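Local coordinates for protein HTH-type transcriptional regulator GadX (Escherichia coli, PDB 3MKL) that activates acid-resistance genes such as gadA, gadB and gadC and can repress gadW, probably binding DNA through its AraC/XylS-type helix-turn-helix domain, at residues A[9-13]-A[54-58]; A[60-64]-A[92-97]. All coordinates share one frame; numbering follows the deposited sequence.

Interaction 1. Residues A[9-13]-A[54-58]; sequences RTRVC and LLTEC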
loop_
_atom_site.group_PDB
_atom_site.type_symbol
_atom_site.label_atom_id
_atom_site.label_comp_id
_atom_site.label_asym_id
_atom_site.label_seq_id
_atom_site.Cartn_x
_atom_site.Cartn_y
_atom_site.Cartn_z
ATOM N N ARG A 9 7.529 -4.583 -10.702
ATOM C CA ARG A 9 6.419 -4.212 -9.829
ATOM C C ARG A 9 6.004 -5.347 -8.865
ATOM O O ARG A 9 5.716 -5.079 -7.692
ATOM C CB ARG A 9 5.223 -3.658 -10.623
ATOM C CG ARG A 9 4.543 -4.594 -11.659
ATOM C CD ARG A 9 3.540 -3.781 -12.559
ATOM N NE ARG A 9 2.583 -3.020 -11.743
ATOM C CZ ARG A 9 1.904 -1.922 -12.107
ATOM N NH1 ARG A 9 1.086 -1.360 -11.221
ATOM N NH2 ARG A 9 2.020 -1.378 -13.324
ATOM N N THR A 10 5.993 -6.588 -9.364
ATOM C CA THR A 10 5.728 -7.784 -8.537
ATOM C C THR A 10 6.745 -7.961 -7.408
ATOM O O THR A 10 6.362 -8.220 -6.272
ATOM C CB THR A 10 5.676 -9.070 -9.392
ATOM O OG1 THR A 10 4.610 -8.945 -10.337
ATOM C CG2 THR A 10 5.425 -10.315 -8.537
ATOM N N ARG A 11 8.034 -7.803 -7.727
ATOM C CA ARG A 11 9.110 -7.949 -6.728
ATOM C C ARG A 11 9.060 -6.897 -5.627
ATOM O O ARG A 11 9.348 -7.204 -4.475
ATOM C CB ARG A 11 10.487 -7.947 -7.393
ATOM C CG ARG A 11 10.765 -9.217 -8.150
ATOM C CD ARG A 11 11.927 -9.034 -9.075
ATOM N NE ARG A 11 13.182 -8.986 -8.333
ATOM C CZ ARG A 11 14.317 -8.494 -8.821
ATOM N NH1 ARG A 11 14.354 -8.008 -10.054
ATOM N NH2 ARG A 11 15.416 -8.489 -8.070
ATOM N N VAL A 12 8.707 -5.669 -6.008
ATOM C CA VAL A 12 8.492 -4.541 -5.105
ATOM C C VAL A 12 7.253 -4.775 -4.215
ATOM O O VAL A 12 7.329 -4.621 -3.010
ATOM C CB VAL A 12 8.356 -3.204 -5.907
ATOM C CG1 VAL A 12 7.807 -2.080 -5.031
ATOM C CG2 VAL A 12 9.677 -2.789 -6.504
ATOM N N CYS A 13 6.120 -5.162 -4.792
ATOM C CA CYS A 13 4.949 -5.541 -3.981
ATOM C C CYS A 13 5.278 -6.668 -3.002
ATOM O O CYS A 13 4.771 -6.678 -1.887
ATOM C CB CYS A 13 3.756 -5.915 -4.864
ATOM S SG CYS A 13 3.088 -4.476 -5.750
ATOM N N LEU A 54 2.615 1.759 -6.008
ATOM C CA LEU A 54 2.593 0.365 -5.588
ATOM C C LEU A 54 2.338 0.256 -4.089
ATOM O O LEU A 54 1.572 -0.589 -3.658
ATOM C CB LEU A 54 3.885 -0.336 -5.998
ATOM C CG LEU A 54 4.045 -0.507 -7.520
ATOM C CD1 LEU A 54 5.366 -1.171 -7.834
ATOM C CD2 LEU A 54 2.867 -1.298 -8.155
ATOM N N LEU A 55 2.981 1.122 -3.312
ATOM C CA LEU A 55 2.744 1.193 -1.872
ATOM C C LEU A 55 1.252 1.326 -1.572
ATOM O O LEU A 55 0.664 0.503 -0.840
ATOM C CB LEU A 55 3.545 2.339 -1.234
ATOM C CG LEU A 55 3.701 2.403 0.294
ATOM C CD1 LEU A 55 4.108 1.049 0.887
ATOM C CD2 LEU A 55 4.728 3.493 0.711
ATOM N N THR A 56 0.639 2.350 -2.167
ATOM C CA THR A 56 -0.772 2.641 -1.959
ATOM C C THR A 56 -1.628 1.429 -2.297
ATOM O O THR A 56 -2.477 1.038 -1.519
ATOM C CB THR A 56 -1.212 3.897 -2.769
ATOM O OG1 THR A 56 -0.635 5.065 -2.160
ATOM C CG2 THR A 56 -2.714 4.037 -2.825
ATOM N N GLU A 57 -1.377 0.829 -3.446
ATOM C CA GLU A 57 -2.160 -0.299 -3.908
ATOM C C GLU A 57 -2.083 -1.492 -2.951
ATOM O O GLU A 57 -3.099 -2.096 -2.618
ATOM C CB GLU A 57 -1.734 -0.659 -5.327
ATOM C CG GLU A 57 -2.323 0.325 -6.353
ATOM C CD GLU A 57 -1.433 0.588 -7.567
ATOM O OE1 GLU A 57 -0.596 -0.274 -7.934
ATOM O OE2 GLU A 57 -1.604 1.661 -8.177
ATOM N N CYS A 58 -0.870 -1.791 -2.491
ATOM C CA CYS A 58 -0.639 -2.794 -1.464
ATOM C C CYS A 58 -1.424 -2.453 -0.193
ATOM O O CYS A 58 -2.017 -3.312 0.438
ATOM C CB CYS A 58 0.854 -2.853 -1.148
ATOM S SG CYS A 58 1.863 -3.622 -2.424
#

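Interaction 2. Residues A[60-64]-A[92-97]; sequences MQRAL and VFRNYY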
loop_
_atom_site.group_PDB
_atom_site.type_symbol
_atom_site.label_atom_id
_atom_site.label_comp_id
_atom_site.label_asym_id
_atom_site.label_seq_id
_atom_site.Cartn_x
_atom_site.Cartn_y
_atom_site.Cartn_z
HETATM N N MSE A 60 -4.167 -0.534 0.087
HETATM C CA MSE A 60 -5.614 -0.696 -0.124
HETATM C C MSE A 60 -6.011 -2.158 -0.130
HETATM O O MSE A 60 -7.098 -2.514 0.327
HETATM C CB MSE A 60 -6.102 -0.005 -1.400
HETATM C CG MSE A 60 -5.934 1.486 -1.401
HETATM SE SE MSE A 60 -6.807 2.391 0.078
HETATM C CE MSE A 60 -5.391 2.600 1.367
ATOM N N GLN A 61 -5.126 -3.006 -0.636
ATOM C CA GLN A 61 -5.421 -4.423 -0.703
ATOM C C GLN A 61 -5.481 -5.025 0.700
ATOM O O GLN A 61 -6.330 -5.890 0.975
ATOM C CB GLN A 61 -4.410 -5.135 -1.606
ATOM C CG GLN A 61 -4.665 -4.866 -3.106
ATOM C CD GLN A 61 -3.662 -5.550 -4.036
ATOM O OE1 GLN A 61 -2.490 -5.691 -3.714
ATOM N NE2 GLN A 61 -4.128 -5.964 -5.199
ATOM N N ARG A 62 -4.601 -4.552 1.586
ATOM C CA ARG A 62 -4.566 -5.009 2.978
ATOM C C ARG A 62 -5.754 -4.467 3.758
ATOM O O ARG A 62 -6.309 -5.160 4.620
ATOM C CB ARG A 62 -3.256 -4.608 3.655
ATOM C CG ARG A 62 -3.048 -5.203 5.047
ATOM C CD ARG A 62 -2.884 -6.730 5.013
ATOM N NE ARG A 62 -1.947 -7.162 3.972
ATOM C CZ ARG A 62 -0.696 -7.573 4.190
ATOM N NH1 ARG A 62 -0.209 -7.628 5.423
ATOM N NH2 ARG A 62 0.066 -7.937 3.168
ATOM N N ALA A 63 -6.146 -3.228 3.445
ATOM C CA ALA A 63 -7.289 -2.582 4.086
ATOM C C ALA A 63 -8.576 -3.388 3.938
ATOM O O ALA A 63 -9.384 -3.404 4.858
ATOM C CB ALA A 63 -7.478 -1.171 3.574
ATOM N N LEU A 64 -8.764 -4.042 2.791
ATOM C CA LEU A 64 -9.934 -4.918 2.577
ATOM C C LEU A 64 -9.998 -6.084 3.553
ATOM O O LEU A 64 -11.080 -6.468 3.980
ATOM C CB LEU A 64 -9.983 -5.459 1.141
ATOM C CG LEU A 64 -11.115 -4.870 0.304
ATOM C CD1 LEU A 64 -11.180 -3.361 0.472
ATOM C CD2 LEU A 64 -10.998 -5.276 -1.160
ATOM N N VAL A 92 -7.898 8.150 0.408
ATOM C CA VAL A 92 -7.247 7.282 -0.556
ATOM C C VAL A 92 -8.079 6.011 -0.779
ATOM O O VAL A 92 -8.103 5.466 -1.899
ATOM C CB VAL A 92 -5.825 6.941 -0.088
ATOM C CG1 VAL A 92 -5.195 5.940 -1.001
ATOM C CG2 VAL A 92 -4.982 8.208 -0.107
ATOM N N PHE A 93 -8.758 5.556 0.280
ATOM C CA PHE A 93 -9.678 4.398 0.162
ATOM C C PHE A 93 -10.886 4.733 -0.701
ATOM O O PHE A 93 -11.216 3.997 -1.622
ATOM C CB PHE A 93 -10.111 3.926 1.540
ATOM C CG PHE A 93 -10.943 2.659 1.546
ATOM C CD1 PHE A 93 -10.374 1.441 1.915
ATOM C CD2 PHE A 93 -12.298 2.698 1.255
ATOM C CE1 PHE A 93 -11.139 0.281 1.978
ATOM C CE2 PHE A 93 -13.091 1.543 1.313
ATOM C CZ PHE A 93 -12.506 0.324 1.677
ATOM N N ARG A 94 -11.511 5.875 -0.433
ATOM C CA ARG A 94 -12.621 6.326 -1.267
ATOM C C ARG A 94 -12.238 6.480 -2.751
ATOM O O ARG A 94 -13.032 6.131 -3.613
ATOM C CB ARG A 94 -13.280 7.585 -0.711
ATOM C CG ARG A 94 -14.468 8.023 -1.546
ATOM C CD ARG A 94 -15.413 8.988 -0.831
ATOM N NE ARG A 94 -14.804 10.303 -0.697
ATOM C CZ ARG A 94 -14.389 10.827 0.453
ATOM N NH1 ARG A 94 -14.538 10.174 1.605
ATOM N NH2 ARG A 94 -13.831 12.021 0.455
ATOM N N ASN A 95 -11.036 6.997 -3.039
ATOM C CA ASN A 95 -10.547 7.094 -4.409
ATOM C C ASN A 95 -10.397 5.722 -5.038
ATOM O O ASN A 95 -10.776 5.517 -6.179
ATOM C CB ASN A 95 -9.197 7.819 -4.483
ATOM C CG ASN A 95 -9.336 9.311 -4.625
ATOM O OD1 ASN A 95 -10.448 9.848 -4.666
ATOM N ND2 ASN A 95 -8.200 9.999 -4.728
ATOM N N TYR A 96 -9.825 4.794 -4.273
ATOM C CA TYR A 96 -9.548 3.457 -4.751
ATOM C C TYR A 96 -10.801 2.579 -4.915
ATOM O O TYR A 96 -10.856 1.763 -5.825
ATOM C CB TYR A 96 -8.557 2.768 -3.806
ATOM C CG TYR A 96 -7.745 1.666 -4.472
ATOM C CD1 TYR A 96 -6.517 1.949 -5.066
ATOM C CD2 TYR A 96 -8.203 0.336 -4.506
ATOM C CE1 TYR A 96 -5.766 0.950 -5.688
ATOM C CE2 TYR A 96 -7.442 -0.671 -5.117
ATOM C CZ TYR A 96 -6.228 -0.345 -5.696
ATOM O OH TYR A 96 -5.474 -1.293 -6.295
ATOM N N TYR A 97 -11.799 2.743 -4.050
ATOM C CA TYR A 97 -12.938 1.793 -4.001
ATOM C C TYR A 97 -14.314 2.412 -4.313
ATOM O O TYR A 97 -15.289 1.699 -4.568
ATOM C CB TYR A 97 -12.959 1.062 -2.649
ATOM C CG TYR A 97 -11.831 0.071 -2.476
ATOM C CD1 TYR A 97 -10.894 0.194 -1.432
ATOM C CD2 TYR A 97 -11.692 -1.002 -3.361
ATOM C CE1 TYR A 97 -9.866 -0.764 -1.283
ATOM C CE2 TYR A 97 -10.671 -1.936 -3.218
ATOM C CZ TYR A 97 -9.764 -1.810 -2.195
ATOM O OH TYR A 97 -8.764 -2.773 -2.113
#

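Interaction 1. Residues A[9-13]-A[54-58]
OE1 of E57 lies at the edge of the R9 guanidinium and in its plane, 3.8 Å from NH1 of R9, with the guanidinium and carboxylate planes only 17° apart. At that length the salt bridge is a long one, and its pull is probably modest. L54 approaches the same group obliquely, CD2 standing 3.5 Å from NH1 of R9, so the charged end of the arginine rests against a methyl as well as pointing at a carboxylate. R9 has CG between its backbone N and carbonyl carbon (chi1 61°) and bends again at chi3, a course that carries the chain across L54 at about a right angle. L54 is the main apolar piece of the contact. Its CD1 touches CB of R9 at 3.7 Å and also meets CG1 of V12. Its other methyl, CD2, reaches SG of C13 at 4.0 Å. Farther along, the sulfurs of C13 and C58 lie 3.6 Å apart, in van der Waals contact and much too distant for a disulfide. No hydrogen bond joins the two segments; contact depends mainly on apolar groups, supplemented by the long R9-E57 ion pair. The helix axes cross at -57°, 10.5 Å apart at closest approach. The contact packs helix 8-17 against helix 51-67 in the AraC/XylS-type domain. Helix 37-46 adds L40 against V12 and L44 against L54, and the loop residue T49 touches both R9 and L54.

Interaction 2. Residues A[60-64]-A[92-97]
Segments 60-64 and 92-97 cross almost perpendicularly, at -91°, their axes 11.0 Å apart at closest approach. M60, a selenomethionine, is a knob in the hole formed by V92, F93, Y96 and Y97. Its chain slides past Y96 in the opposite direction: CB makes a CH-pi contact over one face of the Y96 ring, 3.9 Å from the centroid and 15° off the normal. Bends at chi2 (-57°) and chi3 then bring SE to the backbone, 3.5 Å from CA of F93, with oblique Met-aromatic contacts to the F93 and Y96 rings. L64 and Y97 approach from opposite directions, CD1 of L64 lying over a face of the Y97 ring, 3.4 Å from its CZ. The same methyl meets CE1 of F93 obliquely at 3.9 Å, while CB of A63 lies at the F93 ring edge. The carbonyl O of M60 sits at the edge of the Y97 ring, 3.0 Å from its OH, a weak hydrogen bond and not a settled one, since the proton has another acceptor within reach. Helix 86-97, which ends the predicted second helix-turn-helix motif, thus packs on helix 51-67; Y104 of helix 101-107 touches L64 and F93, and F89 borders M60 and A63.

Both contacts use helix 51-67, its earlier part against helix 8-17 in interaction 1 and its later part against helix 86-97 in interaction 2, with centres 14 Å apart. This long helix therefore joins the two halves of the AraC/XylS-type domain, each of which carries a predicted helix-turn-helix motif. Both are partly buried; half the touching residues of each are buried, but only interaction 2 includes exposed ones, Q61 and Y96. Interaction 1 is the smaller, aliphatic and sulfur-rich, with one long ion pair; interaction 2 is more extensive and aromatic, with tyrosines at its border. They touch directly where E57 packs on Y96 and T56 on V92.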